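Local atomic coordinates of mannose-specific lectin 3 chain 2 (Crocus vernus, PDB entry 3MEZ), a protein that probably binds mannose as a bulb-type lectin domain, pairing with chain 1 of the same lectin in a heterotetramer built from two such heterodimers. Residues G67-T72 and Y91-Q96. Numbering follows the deposited sequence.
Sequences GELDIT and YVLILQ. Unlike the reference sequence in segment 67-72: Glu68 (reference Gln).
Gly67 and Tyr91 bring the backbones of 67-72 and 91-96 closest, with the CA of Gly67 5.5 Å from the CA of Tyr91; from there the chains diverge, as strands 69-72 and 92-95 run in different sheets of the beta-prism II fold of bulb-type lectins. Gly67 lies over one face of the Tyr91 ring. The CA of Gly67 is 3.6 Å from the centroid of the Tyr91 ring and 19° off the ring normal, which meets the geometry of a CH-pi contact. The N of Gly67 also lies over the middle of that face, 3.3 Å above the ring plane, so the glycine backbone covers the ring with two successive atoms. The first torsion of Tyr91 (chi1 -69°) sets CG opposite its own carbonyl carbon and carries the ring across to Gly67. At the far end of the ring, OH is hydrogen-bonded to Gln87 O, which ties down the phenol. Gly67 itself has a left-handed backbone conformation with positive phi, suited to glycine.

Two residues further along each chain, Leu69 and Leu93 meet through their branched ends, with CD2 of Leu69 4.3 Å from CG of Leu93. With CD1 of Leu69 extended away from CA, it is the other methyl, CD2, that turns to Leu93, whereas the CB of Leu93 already faces the opposing segment. Trp105 of the neighbouring lectin 3 chain 1 packs on Leu69.

All four touching residues are buried, and the segments exchange CH-pi and apolar contacts without direct hydrogen bonding, in a small interface of 163 Å² summed over both sides. The direct contact is therefore probably held mainly by dispersion, with a CH-pi part at Gly67, and Leu63 of strand 60-63, which touches both leucines, adds to the packing between the sheets.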
ATOM      1  N   GLY B  67      15.688  -0.310  -9.871  1.00 25.46           N
ATOM      2  CA  GLY B  67      14.874  -0.580 -11.022  1.00 23.88           C
ATOM      3  C   GLY B  67      14.484  -2.029 -11.243  1.00 22.33           C
ATOM      4  O   GLY B  67      13.862  -2.327 -12.194  1.00 22.71           O
ATOM      5  N   GLU B  68      14.864  -2.919 -10.352  1.00 21.09           N
ATOM      6  CA  GLU B  68      14.523  -4.326 -10.463  1.00 22.19           C
ATOM      7  C   GLU B  68      13.078  -4.631 -10.117  1.00 23.22           C
ATOM      8  O   GLU B  68      12.591  -4.076  -9.215  1.00 24.39           O
ATOM      9  CB  GLU B  68      15.478  -5.181  -9.596  1.00 23.29           C
ATOM     10  CG  GLU B  68      15.188  -5.275  -8.102  1.00 19.92           C
ATOM     11  CD  GLU B  68      15.663  -4.082  -7.292  1.00 24.39           C
ATOM     12  OE1 GLU B  68      16.088  -4.216  -6.149  1.00 27.53           O
ATOM     13  OE2 GLU B  68      15.584  -2.996  -7.782  1.00 26.49           O
ATOM     14  N   LEU B  69      12.442  -5.548 -10.820  1.00 23.15           N
ATOM     15  CA  LEU B  69      11.146  -6.080 -10.446  1.00 25.33           C
ATOM     16  C   LEU B  69      11.250  -7.520  -9.993  1.00 26.49           C
ATOM     17  O   LEU B  69      11.535  -8.365 -10.781  1.00 26.68           O
ATOM     18  CB  LEU B  69      10.213  -6.104 -11.632  1.00 25.53           C
ATOM     19  CG  LEU B  69       9.464  -4.957 -12.240  1.00 29.23           C
ATOM     20  CD1 LEU B  69       8.570  -5.511 -13.332  1.00 28.12           C
ATOM     21  CD2 LEU B  69       8.655  -4.266 -11.222  1.00 26.14           C
ATOM     22  N   ASP B  70      10.960  -7.767  -8.728  1.00 25.31           N
ATOM     23  CA  ASP B  70      10.983  -9.077  -8.112  1.00 25.66           C
ATOM     24  C   ASP B  70       9.583  -9.590  -7.820  1.00 25.69           C
ATOM     25  O   ASP B  70       8.785  -8.865  -7.343  1.00 25.06           O
ATOM     26  CB  ASP B  70      11.745  -9.049  -6.778  1.00 25.77           C
ATOM     27  CG  ASP B  70      13.151  -8.514  -6.898  1.00 27.78           C
ATOM     28  OD1 ASP B  70      13.898  -9.033  -7.681  1.00 27.30           O
ATOM     29  OD2 ASP B  70      13.498  -7.571  -6.221  1.00 27.63           O
ATOM     30  N   ILE B  71       9.327 -10.844  -8.129  1.00 23.82           N
ATOM     31  CA  ILE B  71       8.198 -11.556  -7.628  1.00 24.94           C
ATOM     32  C   ILE B  71       8.673 -12.469  -6.499  1.00 25.19           C
ATOM     33  O   ILE B  71       9.501 -13.307  -6.678  1.00 26.11           O
ATOM     34  CB  ILE B  71       7.482 -12.391  -8.678  1.00 23.31           C
ATOM     35  CG1 ILE B  71       7.068 -11.536  -9.844  1.00 23.64           C
ATOM     36  CG2 ILE B  71       6.323 -13.011  -8.101  1.00 21.58           C
ATOM     37  CD1 ILE B  71       6.511 -12.268 -10.950  1.00 23.30           C
ATOM     38  N   THR B  72       8.098 -12.255  -5.333  1.00 24.45           N
ATOM     39  CA  THR B  72       8.557 -12.780  -4.088  1.00 23.82           C
ATOM     40  C   THR B  72       7.482 -13.587  -3.402  1.00 23.88           C
ATOM     41  O   THR B  72       6.367 -13.210  -3.408  1.00 22.69           O
ATOM     42  CB  THR B  72       8.979 -11.614  -3.173  1.00 25.91           C
ATOM     43  OG1 THR B  72       9.881 -10.754  -3.864  1.00 30.91           O
ATOM     44  CG2 THR B  72       9.624 -12.109  -1.946  1.00 21.68           C
ATOM     45  N   TYR B  91      12.716   4.735  -8.793  1.00 19.02           N
ATOM     46  CA  TYR B  91      12.334   4.266 -10.105  1.00 19.39           C
ATOM     47  C   TYR B  91      10.808   4.225 -10.276  1.00 20.65           C
ATOM     48  O   TYR B  91      10.073   4.310  -9.333  1.00 20.38           O
ATOM     49  CB  TYR B  91      12.935   2.914 -10.410  1.00 20.04           C
ATOM     50  CG  TYR B  91      14.427   2.888 -10.606  1.00 20.46           C
ATOM     51  CD1 TYR B  91      15.275   3.046  -9.551  1.00 22.67           C
ATOM     52  CD2 TYR B  91      14.981   2.711 -11.860  1.00 19.05           C
ATOM     53  CE1 TYR B  91      16.624   3.000  -9.727  1.00 23.12           C
ATOM     54  CE2 TYR B  91      16.274   2.678 -12.030  1.00 17.02           C
ATOM     55  CZ  TYR B  91      17.107   2.843 -10.977  1.00 21.43           C
ATOM     56  OH  TYR B  91      18.421   2.805 -11.152  1.00 26.54           O
ATOM     57  N   VAL B  92      10.368   4.166 -11.510  1.00 18.68           N
ATOM     58  CA  VAL B  92       8.989   4.125 -11.792  1.00 20.40           C
ATOM     59  C   VAL B  92       8.697   3.076 -12.863  1.00 20.14           C
ATOM     60  O   VAL B  92       9.419   2.934 -13.779  1.00 20.61           O
ATOM     61  CB  VAL B  92       8.535   5.545 -12.118  1.00 21.81           C
ATOM     62  CG1 VAL B  92       8.499   5.798 -13.567  1.00 20.08           C
ATOM     63  CG2 VAL B  92       7.376   5.880 -11.430  1.00 22.51           C
ATOM     64  N   LEU B  93       7.668   2.296 -12.646  1.00 18.39           N
ATOM     65  CA  LEU B  93       7.145   1.345 -13.607  1.00 18.14           C
ATOM     66  C   LEU B  93       5.861   1.963 -14.137  1.00 18.47           C
ATOM     67  O   LEU B  93       4.949   2.194 -13.387  1.00 16.59           O
ATOM     68  CB  LEU B  93       6.805   0.040 -12.939  1.00 18.65           C
ATOM     69  CG  LEU B  93       6.626  -1.347 -13.574  1.00 24.01           C
ATOM     70  CD1 LEU B  93       5.445  -2.163 -13.110  1.00 22.18           C
ATOM     71  CD2 LEU B  93       6.755  -1.389 -15.038  1.00 22.35           C
ATOM     72  N   ILE B  94       5.823   2.224 -15.423  1.00 18.05           N
ATOM     73  CA  ILE B  94       4.682   2.800 -16.073  1.00 17.59           C
ATOM     74  C   ILE B  94       3.999   1.835 -17.037  1.00 18.23           C
ATOM     75  O   ILE B  94       4.609   1.289 -17.887  1.00 17.19           O
ATOM     76  CB  ILE B  94       5.069   4.060 -16.855  1.00 18.33           C
ATOM     77  CG1 ILE B  94       5.801   5.065 -15.980  1.00 21.08           C
ATOM     78  CG2 ILE B  94       3.885   4.709 -17.434  1.00 15.94           C
ATOM     79  CD1 ILE B  94       6.337   6.170 -16.675  1.00 19.64           C
ATOM     80  N   LEU B  95       2.701   1.664 -16.895  1.00 17.04           N
ATOM     81  CA  LEU B  95       1.969   0.930 -17.892  1.00 18.40           C
ATOM     82  C   LEU B  95       1.504   1.927 -18.929  1.00 18.27           C
ATOM     83  O   LEU B  95       0.607   2.661 -18.722  1.00 17.44           O
ATOM     84  CB  LEU B  95       0.797   0.171 -17.311  1.00 18.10           C
ATOM     85  CG  LEU B  95      -0.018  -0.697 -18.248  1.00 18.36           C
ATOM     86  CD1 LEU B  95       0.790  -1.809 -18.806  1.00 21.11           C
ATOM     87  CD2 LEU B  95      -1.254  -1.226 -17.601  1.00 19.58           C
ATOM     88  N   GLN B  96       2.213   1.944 -20.033  1.00 18.78           N
ATOM     89  CA  GLN B  96       2.024   2.916 -21.090  1.00 17.90           C
ATOM     90  C   GLN B  96       0.864   2.678 -22.065  1.00 18.85           C
ATOM     91  O   GLN B  96       0.465   1.597 -22.300  1.00 17.08           O
ATOM     92  CB  GLN B  96       3.320   3.127 -21.878  1.00 18.09           C
ATOM     93  CG  GLN B  96       4.542   3.282 -21.083  1.00 16.83           C
ATOM     94  CD  GLN B  96       5.771   3.524 -21.899  1.00 24.74           C
ATOM     95  OE1 GLN B  96       5.821   3.208 -23.058  1.00 23.98           O
ATOM     96  NE2 GLN B  96       6.766   4.060 -21.275  1.00 18.81           N
TER